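Local coordinates for possible substrate binding protein of ABC transporter system (Rhodopseudomonas palustris, PDB 3N0X), which probably binds branched-chain amino acids or related substrates and hands them to an ABC transporter, as a periplasmic binding protein of the leucine-binding family, at residues A68-G73 with E94-I99; N116-R121 with D306-I311. All blocks are in the same frame, centred on the assembly; numbering follows the deposited sequence.

Both contacts lie in the same lobe of this periplasmic binding protein, on the same side of the chain's centre, and their centres are about 12 Å apart. Contact 1 pairs the ends of two neighbouring helices of the lobe's alpha/beta layer. Contact 2 ties strand 119-121, the outermost of that lobe's sheet, to a helix that comes much later in the chain. Segment 94-99 connects them. Its Lys97 O lies 2.9 Å from Thr307 OG1, a probable hydrogen bond, and Lys98 O packs 3.4 Å from Tyr118 CB. The centres of contacts 1 and 2 lie about 26 and 21 Å from the chain centre.

Contact 1 of 2, residues A68-G73 with E94-I99; sequences AYQDDG and EENKKI
The C-terminal ends of helices 58-70 and 83-96 lie side by side, with Tyr69 and Asn96 nearest at 6.9 Å between their CA atoms. Both helices lead into parallel strands of the lobe's sheet, in the alternating alpha/beta pattern of periplasmic binding proteins. The second helix ends in a Schellman motif at Lys97, and Lys98 and Ile99 then run past the Tyr69 ring. Gly73, the first residue to leave helical phi/psi after the first helix, has positive phi. Tyr69 CG lies beside the backbone N (chi1 -69°), which points the ring at segment 94-99. Lys98 CB sits over one face of it, a CH-pi contact of 3.6 Å to the Tyr69 ring centroid. In the conformer described, the extended Lys98 chain runs antiparallel to the Tyr69 side chain and brings NZ to Tyr69 O at 2.8 Å. Lys98 NZ also bonds Ala74 O, so this ammonium probably joins two carbonyls. Gln70 NE2, likewise in the conformer described, gives a nearly straight bond to Asn96 OD1, 2.8 Å at 167°. The far end of the ring is held by Tyr69 OH, which donates to Ile99 O at 2.7 Å from well above the carbonyl plane.

Contact 2 of 2, residues N116-R121 with D306-I311; sequences NRYIFR and DTEKLI
Arg117 and Glu308 form a salt bridge between the turn before strand 119-121 and the first turn of helix 307-314. It joins the outermost strand of the mostly parallel sheet in one lobe of the periplasmic binding fold to a helix that follows much later in the chain. The guanidinium meets the carboxylate end-on. Arg117 NH1 bonds Glu308 OE2 at 2.8 Å and Arg117 NH2 bonds Glu308 OE1 at 2.9 Å. Both bonds are almost straight, about 170°, and both use syn lone pairs. The two planes are only 9° apart. Arg117 reaches over with CG between its backbone N and carbonyl carbon (chi1 67°) and a bend at chi3.

Water adds a second polar link. One molecule donates to Glu308 OE2 and hydrogen-bonds Tyr118 OH at 2.8 Å.

Apolar contacts lie beneath the salt bridge. Ile311 CD1 lies over one face of the guanidinium, toward its rim, 3.7 Å from Arg117 NH1, and also packs against Tyr118 CD1. Thr307 CG2 meets the edge of the Tyr118 ring, 3.6 Å from CE1, while its OG1 faces Lys97 O. Further along the strand, Phe120 CE1 comes within 4.3 Å of Ile311 CG1. The Phe120 ring also stacks with His333 and meets Phe328 edge-to-face. With an alanine in place of Tyr118, Thr307 CG2 and Ile311 CD1 would probably face a gap, and the bridging water would lose its hydroxyl partner.

Side-chain to backbone bonds shape both segments. Asp306 is the N-cap of the helix, its OD2 accepting from Lys309 N. A type I turn runs from Asn116 to Ile119. An Asx turn overlaps it, in which Asn116 OD1 accepts from Tyr118 N at 2.9 Å.

Contact 1 of 2, residues A68-G73 with E94-I99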
ATOM      1  N   ALA A  68     -20.978  -8.972 -10.909  1.00 19.25           N
ATOM      2  CA  ALA A  68     -21.361  -8.186  -9.745  1.00 18.42           C
ATOM      3  C   ALA A  68     -22.230  -7.009 -10.110  1.00 18.99           C
ATOM      4  O   ALA A  68     -23.231  -6.755  -9.456  1.00 20.99           O
ATOM      5  CB  ALA A  68     -20.120  -7.720  -8.976  1.00 18.14           C
ATOM      6  N   TYR A  69     -21.820  -6.263 -11.121  1.00 18.50           N
ATOM      7  CA  TYR A  69     -22.569  -5.111 -11.560  1.00 18.79           C
ATOM      8  C   TYR A  69     -23.882  -5.452 -12.253  1.00 21.29           C
ATOM      9  O   TYR A  69     -24.877  -4.746 -12.094  1.00 25.11           O
ATOM     10  CB  TYR A  69     -21.720  -4.292 -12.513  1.00 19.82           C
ATOM     11  CG  TYR A  69     -20.525  -3.571 -11.900  1.00 16.37           C
ATOM     12  CD1 TYR A  69     -20.595  -2.939 -10.636  1.00 17.19           C
ATOM     13  CD2 TYR A  69     -19.337  -3.448 -12.621  1.00 17.52           C
ATOM     14  CE1 TYR A  69     -19.490  -2.251 -10.138  1.00 17.18           C
ATOM     15  CE2 TYR A  69     -18.260  -2.779 -12.143  1.00 17.09           C
ATOM     16  CZ  TYR A  69     -18.319  -2.175 -10.905  1.00 16.56           C
ATOM     17  OH  TYR A  69     -17.214  -1.505 -10.445  1.00 18.62           O
ATOM     18  N   GLN A  70     -23.862  -6.505 -13.054  1.00 21.29           N
ATOM     19  CA  GLN A  70     -25.000  -6.821 -13.928  1.00 23.94           C
ATOM     20  C   GLN A  70     -26.037  -7.827 -13.430  0.50 25.74           C
ATOM     21  O   GLN A  70     -27.197  -7.743 -13.824  0.50 27.81           O
ATOM     22  CB  GLN A  70     -24.492  -7.444 -15.223  1.00 24.06           C
ATOM     23  CG  GLN A  70     -23.723  -6.429 -16.078  1.00 27.10           C
ATOM     24  CD  GLN A  70     -22.902  -7.059 -17.179  1.00 32.27           C
ATOM     25  OE1 GLN A  70     -23.054  -8.238 -17.483  1.00 35.46           O
ATOM     26  NE2 GLN A  70     -22.019  -6.272 -17.782  1.00 33.00           N
ATOM     27  N   ASP A  71     -25.602  -8.844 -12.695  0.50 26.13           N
ATOM     28  CA  ASP A  71     -26.499  -9.867 -12.159  1.00 27.40           C
ATOM     29  C   ASP A  71     -26.825  -9.563 -10.697  1.00 29.86           C
ATOM     30  O   ASP A  71     -27.988  -9.633 -10.275  1.00 30.17           O
ATOM     31  CB  ASP A  71     -25.874 -11.260 -12.227  1.00 28.02           C
ATOM     32  CG  ASP A  71     -25.749 -11.775 -13.643  1.00 35.08           C
ATOM     33  OD1 ASP A  71     -25.384 -10.977 -14.541  1.00 43.00           O
ATOM     34  OD2 ASP A  71     -26.032 -12.972 -13.868  1.00 42.95           O
ATOM     35  N   ASP A  72     -25.799  -9.224  -9.919  1.00 28.45           N
ATOM     36  CA  ASP A  72     -25.998  -8.950  -8.494  1.00 28.80           C
ATOM     37  C   ASP A  72     -26.506  -7.547  -8.254  1.00 27.79           C
ATOM     38  O   ASP A  72     -26.922  -7.231  -7.148  1.00 32.74           O
ATOM     39  CB  ASP A  72     -24.692  -9.182  -7.724  1.00 28.45           C
ATOM     40  CG  ASP A  72     -24.185 -10.605  -7.843  1.00 30.19           C
ATOM     41  OD1 ASP A  72     -24.998 -11.515  -7.643  1.00 44.17           O
ATOM     42  OD2 ASP A  72     -23.000 -10.842  -8.151  1.00 30.53           O
ATOM     43  N   GLY A  73     -26.436  -6.677  -9.251  1.00 25.47           N
ATOM     44  CA  GLY A  73     -26.896  -5.303  -9.089  1.00 24.84           C
ATOM     45  C   GLY A  73     -26.064  -4.502  -8.083  1.00 26.71           C
ATOM     46  O   GLY A  73     -26.571  -3.546  -7.466  1.00 26.78           O
ATOM     47  N   GLU A  94     -15.856   0.996 -16.456  1.00 17.65           N
ATOM     48  CA  GLU A  94     -16.280   1.962 -17.451  1.00 18.73           C
ATOM     49  C   GLU A  94     -17.440   1.413 -18.283  1.00 17.76           C
ATOM     50  O   GLU A  94     -18.400   2.141 -18.552  1.00 18.31           O
ATOM     51  CB  GLU A  94     -15.111   2.388 -18.361  1.00 20.54           C
ATOM     52  CG  GLU A  94     -15.520   3.384 -19.446  1.00 21.65           C
ATOM     53  CD  GLU A  94     -14.346   3.873 -20.308  1.00 29.35           C
ATOM     54  OE1 GLU A  94     -13.318   4.280 -19.754  1.00 24.93           O
ATOM     55  OE2 GLU A  94     -14.480   3.902 -21.546  1.00 36.18           O
ATOM     56  N   GLU A  95     -17.359   0.148 -18.708  1.00 17.96           N
ATOM     57  CA  GLU A  95     -18.422  -0.449 -19.542  1.00 19.43           C
ATOM     58  C   GLU A  95     -19.785  -0.432 -18.851  1.00 18.05           C
ATOM     59  O   GLU A  95     -20.798  -0.169 -19.471  1.00 19.05           O
ATOM     60  CB  GLU A  95     -18.040  -1.879 -19.965  1.00 19.47           C
ATOM     61  CG  GLU A  95     -19.122  -2.638 -20.764  1.00 28.72           C
ATOM     62  N   ASN A  96     -19.779  -0.730 -17.547  1.00 17.29           N
ATOM     63  CA  ASN A  96     -20.992  -0.768 -16.744  1.00 17.91           C
ATOM     64  C   ASN A  96     -21.391   0.548 -16.083  1.00 18.29           C
ATOM     65  O   ASN A  96     -22.438   0.610 -15.457  1.00 18.97           O
ATOM     66  CB  ASN A  96     -20.823  -1.853 -15.696  1.00 17.21           C
ATOM     67  CG  ASN A  96     -20.847  -3.219 -16.324  1.00 20.65           C
ATOM     68  OD1 ASN A  96     -21.926  -3.719 -16.651  1.00 26.08           O
ATOM     69  ND2 ASN A  96     -19.668  -3.794 -16.584  1.00 21.76           N
ATOM     70  N   LYS A  97     -20.548   1.578 -16.244  1.00 18.51           N
ATOM     71  CA  LYS A  97     -20.762   2.898 -15.641  0.60 17.42           C
ATOM     72  C   LYS A  97     -21.008   2.780 -14.138  1.00 17.49           C
ATOM     73  O   LYS A  97     -21.943   3.337 -13.598  1.00 17.48           O
ATOM     74  CB  LYS A  97     -21.874   3.684 -16.339  0.60 19.34           C
ATOM     75  CG  LYS A  97     -21.564   4.030 -17.786  0.60 18.85           C
ATOM     76  CD  LYS A  97     -22.651   4.881 -18.405  0.60 19.08           C
ATOM     77  CE  LYS A  97     -22.332   5.248 -19.860  0.60 19.68           C
ATOM     78  NZ  LYS A  97     -23.411   6.137 -20.393  0.60 20.55           N
ATOM     79  N   LYS A  98     -20.109   2.040 -13.490  1.00 16.75           N
ATOM     80  CA  LYS A  98     -20.137   1.847 -12.049  0.60 16.47           C
ATOM     81  C   LYS A  98     -18.715   2.019 -11.494  1.00 16.09           C
ATOM     82  O   LYS A  98     -17.728   1.757 -12.172  1.00 15.31           O
ATOM     83  CB  LYS A  98     -20.772   0.490 -11.691  0.60 16.76           C
ATOM     84  CG  LYS A  98     -22.306   0.460 -11.860  0.60 21.63           C
ATOM     85  CD  LYS A  98     -22.932  -0.790 -11.252  0.60 25.24           C
ATOM     86  CE  LYS A  98     -24.471  -0.801 -11.307  0.60 25.97           C
ATOM     87  NZ  LYS A  98     -25.092  -2.127 -11.004  0.60 16.72           N
ATOM     88  N   ILE A  99     -18.627   2.487 -10.259  1.00 16.53           N
ATOM     89  CA  ILE A  99     -17.346   2.744  -9.635  1.00 14.94           C
ATOM     90  C   ILE A  99     -16.678   1.447  -9.176  1.00 14.58           C
ATOM     91  O   ILE A  99     -17.333   0.535  -8.659  1.00 15.31           O
ATOM     92  CB  ILE A  99     -17.521   3.725  -8.468  1.00 15.71           C
ATOM     93  CG1 ILE A  99     -17.820   5.135  -9.039  1.00 18.86           C
ATOM     94  CG2 ILE A  99     -16.268   3.750  -7.573  1.00 16.58           C
ATOM     95  CD1 ILE A  99     -18.393   6.037  -8.004  1.00 21.59           C
TER

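Contact 2 of 2, residues N116-R121 with D306-I311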
ATOM      1  N   ASN A 116      -9.371   5.231 -15.616  1.00 16.53           N
ATOM      2  CA  ASN A 116     -10.566   5.892 -16.146  1.00 15.24           C
ATOM      3  C   ASN A 116     -11.380   6.506 -15.000  1.00 15.77           C
ATOM      4  O   ASN A 116     -11.118   6.219 -13.821  1.00 16.50           O
ATOM      5  CB  ASN A 116     -11.386   4.952 -17.025  1.00 14.93           C
ATOM      6  CG  ASN A 116     -12.105   3.896 -16.253  1.00 16.72           C
ATOM      7  OD1 ASN A 116     -12.990   4.199 -15.441  1.00 16.49           O
ATOM      8  ND2 ASN A 116     -11.755   2.626 -16.504  1.00 16.98           N
ATOM      9  N   ARG A 117     -12.325   7.362 -15.372  1.00 17.13           N
ATOM     10  CA  ARG A 117     -13.076   8.173 -14.417  1.00 16.04           C
ATOM     11  C   ARG A 117     -13.876   7.401 -13.362  1.00 16.00           C
ATOM     12  O   ARG A 117     -14.267   7.970 -12.356  1.00 17.87           O
ATOM     13  CB  ARG A 117     -14.010   9.146 -15.157  1.00 17.27           C
ATOM     14  CG  ARG A 117     -15.132   8.458 -15.901  1.00 18.15           C
ATOM     15  CD  ARG A 117     -15.780   9.351 -16.914  1.00 19.36           C
ATOM     16  NE  ARG A 117     -16.431  10.487 -16.264  1.00 19.16           N
ATOM     17  CZ  ARG A 117     -17.660  10.469 -15.767  1.00 19.72           C
ATOM     18  NH1 ARG A 117     -18.425   9.387 -15.870  1.00 19.83           N
ATOM     19  NH2 ARG A 117     -18.146  11.549 -15.160  1.00 21.25           N
ATOM     20  N   TYR A 118     -14.148   6.127 -13.609  1.00 15.62           N
ATOM     21  CA  TYR A 118     -14.904   5.283 -12.673  1.00 14.96           C
ATOM     22  C   TYR A 118     -14.014   4.621 -11.611  1.00 15.01           C
ATOM     23  O   TYR A 118     -14.513   3.940 -10.716  1.00 15.61           O
ATOM     24  CB  TYR A 118     -15.654   4.190 -13.465  1.00 15.13           C
ATOM     25  CG  TYR A 118     -16.696   4.815 -14.398  1.00 14.29           C
ATOM     26  CD1 TYR A 118     -17.945   5.150 -13.934  1.00 15.52           C
ATOM     27  CD2 TYR A 118     -16.408   5.066 -15.727  1.00 15.63           C
ATOM     28  CE1 TYR A 118     -18.889   5.750 -14.741  1.00 19.00           C
ATOM     29  CE2 TYR A 118     -17.340   5.675 -16.542  1.00 17.94           C
ATOM     30  CZ  TYR A 118     -18.592   6.019 -16.054  1.00 16.31           C
ATOM     31  OH  TYR A 118     -19.574   6.625 -16.831  1.00 18.51           O
ATOM     32  N   ILE A 119     -12.716   4.825 -11.733  1.00 13.46           N
ATOM     33  CA  ILE A 119     -11.714   4.215 -10.855  1.00 13.71           C
ATOM     34  C   ILE A 119     -11.279   5.182  -9.749  1.00 14.47           C
ATOM     35  O   ILE A 119     -10.841   6.306 -10.014  1.00 15.73           O
ATOM     36  CB  ILE A 119     -10.459   3.757 -11.670  1.00 14.15           C
ATOM     37  CG1 ILE A 119     -10.837   2.897 -12.870  1.00 15.91           C
ATOM     38  CG2 ILE A 119      -9.423   3.032 -10.740  1.00 14.91           C
ATOM     39  CD1 ILE A 119     -11.759   1.739 -12.574  1.00 16.38           C
ATOM     40  N   PHE A 120     -11.429   4.721  -8.501  1.00 13.45           N
ATOM     41  CA  PHE A 120     -10.860   5.372  -7.337  1.00 13.06           C
ATOM     42  C   PHE A 120      -9.944   4.342  -6.669  1.00 14.53           C
ATOM     43  O   PHE A 120     -10.005   3.150  -6.942  1.00 15.12           O
ATOM     44  CB  PHE A 120     -11.922   5.860  -6.363  1.00 12.99           C
ATOM     45  CG  PHE A 120     -12.734   7.035  -6.860  1.00 13.88           C
ATOM     46  CD1 PHE A 120     -13.742   6.855  -7.828  1.00 17.01           C
ATOM     47  CD2 PHE A 120     -12.453   8.309  -6.439  1.00 14.40           C
ATOM     48  CE1 PHE A 120     -14.469   7.943  -8.279  1.00 16.05           C
ATOM     49  CE2 PHE A 120     -13.188   9.382  -6.881  1.00 15.06           C
ATOM     50  CZ  PHE A 120     -14.183   9.207  -7.803  1.00 16.12           C
ATOM     51  N   ARG A 121      -9.051   4.806  -5.811  1.00 13.24           N
ATOM     52  CA  ARG A 121      -8.146   3.875  -5.128  1.00 13.42           C
ATOM     53  C   ARG A 121      -7.899   4.303  -3.703  1.00 12.98           C
ATOM     54  O   ARG A 121      -7.369   5.382  -3.473  1.00 13.08           O
ATOM     55  CB  ARG A 121      -6.806   3.740  -5.854  1.00 13.82           C
ATOM     56  CG  ARG A 121      -5.840   2.852  -5.045  1.00 15.24           C
ATOM     57  CD  ARG A 121      -4.833   2.124  -5.824  1.00 14.03           C
ATOM     58  NE  ARG A 121      -4.029   2.969  -6.706  1.00 13.52           N
ATOM     59  CZ  ARG A 121      -3.162   2.449  -7.586  1.00 14.61           C
ATOM     60  NH1 ARG A 121      -2.996   1.164  -7.637  1.00 13.50           N
ATOM     61  NH2 ARG A 121      -2.491   3.226  -8.435  1.00 13.81           N
ATOM     62  N   ASP A 306     -26.383   6.703  -7.273  1.00 20.22           N
ATOM     63  CA  ASP A 306     -26.203   7.076  -8.685  1.00 20.49           C
ATOM     64  C   ASP A 306     -24.698   7.305  -8.937  1.00 19.83           C
ATOM     65  O   ASP A 306     -24.054   8.033  -8.186  1.00 19.42           O
ATOM     66  CB  ASP A 306     -26.958   8.367  -8.988  1.00 21.00           C
ATOM     67  CG  ASP A 306     -26.680   8.889 -10.365  1.00 25.02           C
ATOM     68  OD1 ASP A 306     -27.212   8.318 -11.336  1.00 26.97           O
ATOM     69  OD2 ASP A 306     -25.935   9.892 -10.508  1.00 25.27           O
ATOM     70  N   THR A 307     -24.163   6.682  -9.983  1.00 20.32           N
ATOM     71  CA  THR A 307     -22.731   6.769 -10.233  1.00 18.92           C
ATOM     72  C   THR A 307     -22.247   8.206 -10.434  1.00 19.35           C
ATOM     73  O   THR A 307     -21.249   8.589  -9.869  1.00 18.06           O
ATOM     74  CB  THR A 307     -22.322   5.888 -11.396  1.00 19.88           C
ATOM     75  OG1 THR A 307     -22.623   4.522 -11.062  1.00 20.87           O
ATOM     76  CG2 THR A 307     -20.829   6.028 -11.701  1.00 20.33           C
ATOM     77  N   GLU A 308     -22.936   9.018 -11.236  1.00 19.40           N
ATOM     78  CA  GLU A 308     -22.436  10.383 -11.435  1.00 18.83           C
ATOM     79  C   GLU A 308     -22.430  11.177 -10.125  1.00 17.71           C
ATOM     80  O   GLU A 308     -21.497  11.923  -9.866  1.00 19.42           O
ATOM     81  CB  GLU A 308     -23.225  11.140 -12.529  1.00 19.88           C
ATOM     82  CG  GLU A 308     -22.979  10.638 -13.953  1.00 21.34           C
ATOM     83  CD  GLU A 308     -21.522  10.704 -14.338  1.00 24.86           C
ATOM     84  OE1 GLU A 308     -20.914  11.810 -14.242  1.00 23.14           O
ATOM     85  OE2 GLU A 308     -20.987   9.655 -14.739  1.00 23.24           O
ATOM     86  N   LYS A 309     -23.422  10.954  -9.260  1.00 18.45           N
ATOM     87  CA  LYS A 309     -23.456  11.638  -7.960  1.00 19.25           C
ATOM     88  C   LYS A 309     -22.314  11.170  -7.052  1.00 17.77           C
ATOM     89  O   LYS A 309     -21.715  11.988  -6.315  1.00 17.95           O
ATOM     90  CB  LYS A 309     -24.824  11.471  -7.273  1.00 18.72           C
ATOM     91  CG  LYS A 309     -25.959  12.250  -7.956  1.00 20.49           C
ATOM     92  CD  LYS A 309     -27.288  12.010  -7.230  1.00 20.01           C
ATOM     93  CE  LYS A 309     -28.407  12.877  -7.809  1.00 27.19           C
ATOM     94  NZ  LYS A 309     -29.719  12.514  -7.272  1.00 28.45           N
ATOM     95  N   LEU A 310     -21.993   9.883  -7.134  1.00 18.02           N
ATOM     96  CA  LEU A 310     -20.895   9.317  -6.349  1.00 17.55           C
ATOM     97  C   LEU A 310     -19.545   9.865  -6.816  1.00 18.90           C
ATOM     98  O   LEU A 310     -18.719  10.250  -5.979  1.00 17.62           O
ATOM     99  CB  LEU A 310     -20.900   7.790  -6.390  1.00 16.90           C
ATOM    100  CG  LEU A 310     -22.014   7.140  -5.553  1.00 17.87           C
ATOM    101  CD1 LEU A 310     -22.043   5.614  -5.815  1.00 21.45           C
ATOM    102  CD2 LEU A 310     -21.843   7.500  -4.084  1.00 18.66           C
ATOM    103  N   ILE A 311     -19.310   9.930  -8.132  1.00 17.67           N
ATOM    104  CA  ILE A 311     -18.052  10.490  -8.647  1.00 17.70           C
ATOM    105  C   ILE A 311     -17.881  11.929  -8.156  1.00 17.95           C
ATOM    106  O   ILE A 311     -16.801  12.308  -7.715  1.00 18.26           O
ATOM    107  CB  ILE A 311     -17.968  10.428 -10.215  1.00 18.36           C
ATOM    108  CG1 ILE A 311     -17.927   8.972 -10.677  1.00 20.53           C
ATOM    109  CG2 ILE A 311     -16.730  11.205 -10.747  1.00 17.98           C
ATOM    110  CD1 ILE A 311     -17.975   8.790 -12.223  1.00 19.74           C
TER
HETATM  111  O   HOH W   1     -22.044   7.435 -15.837  1.00 20.82           O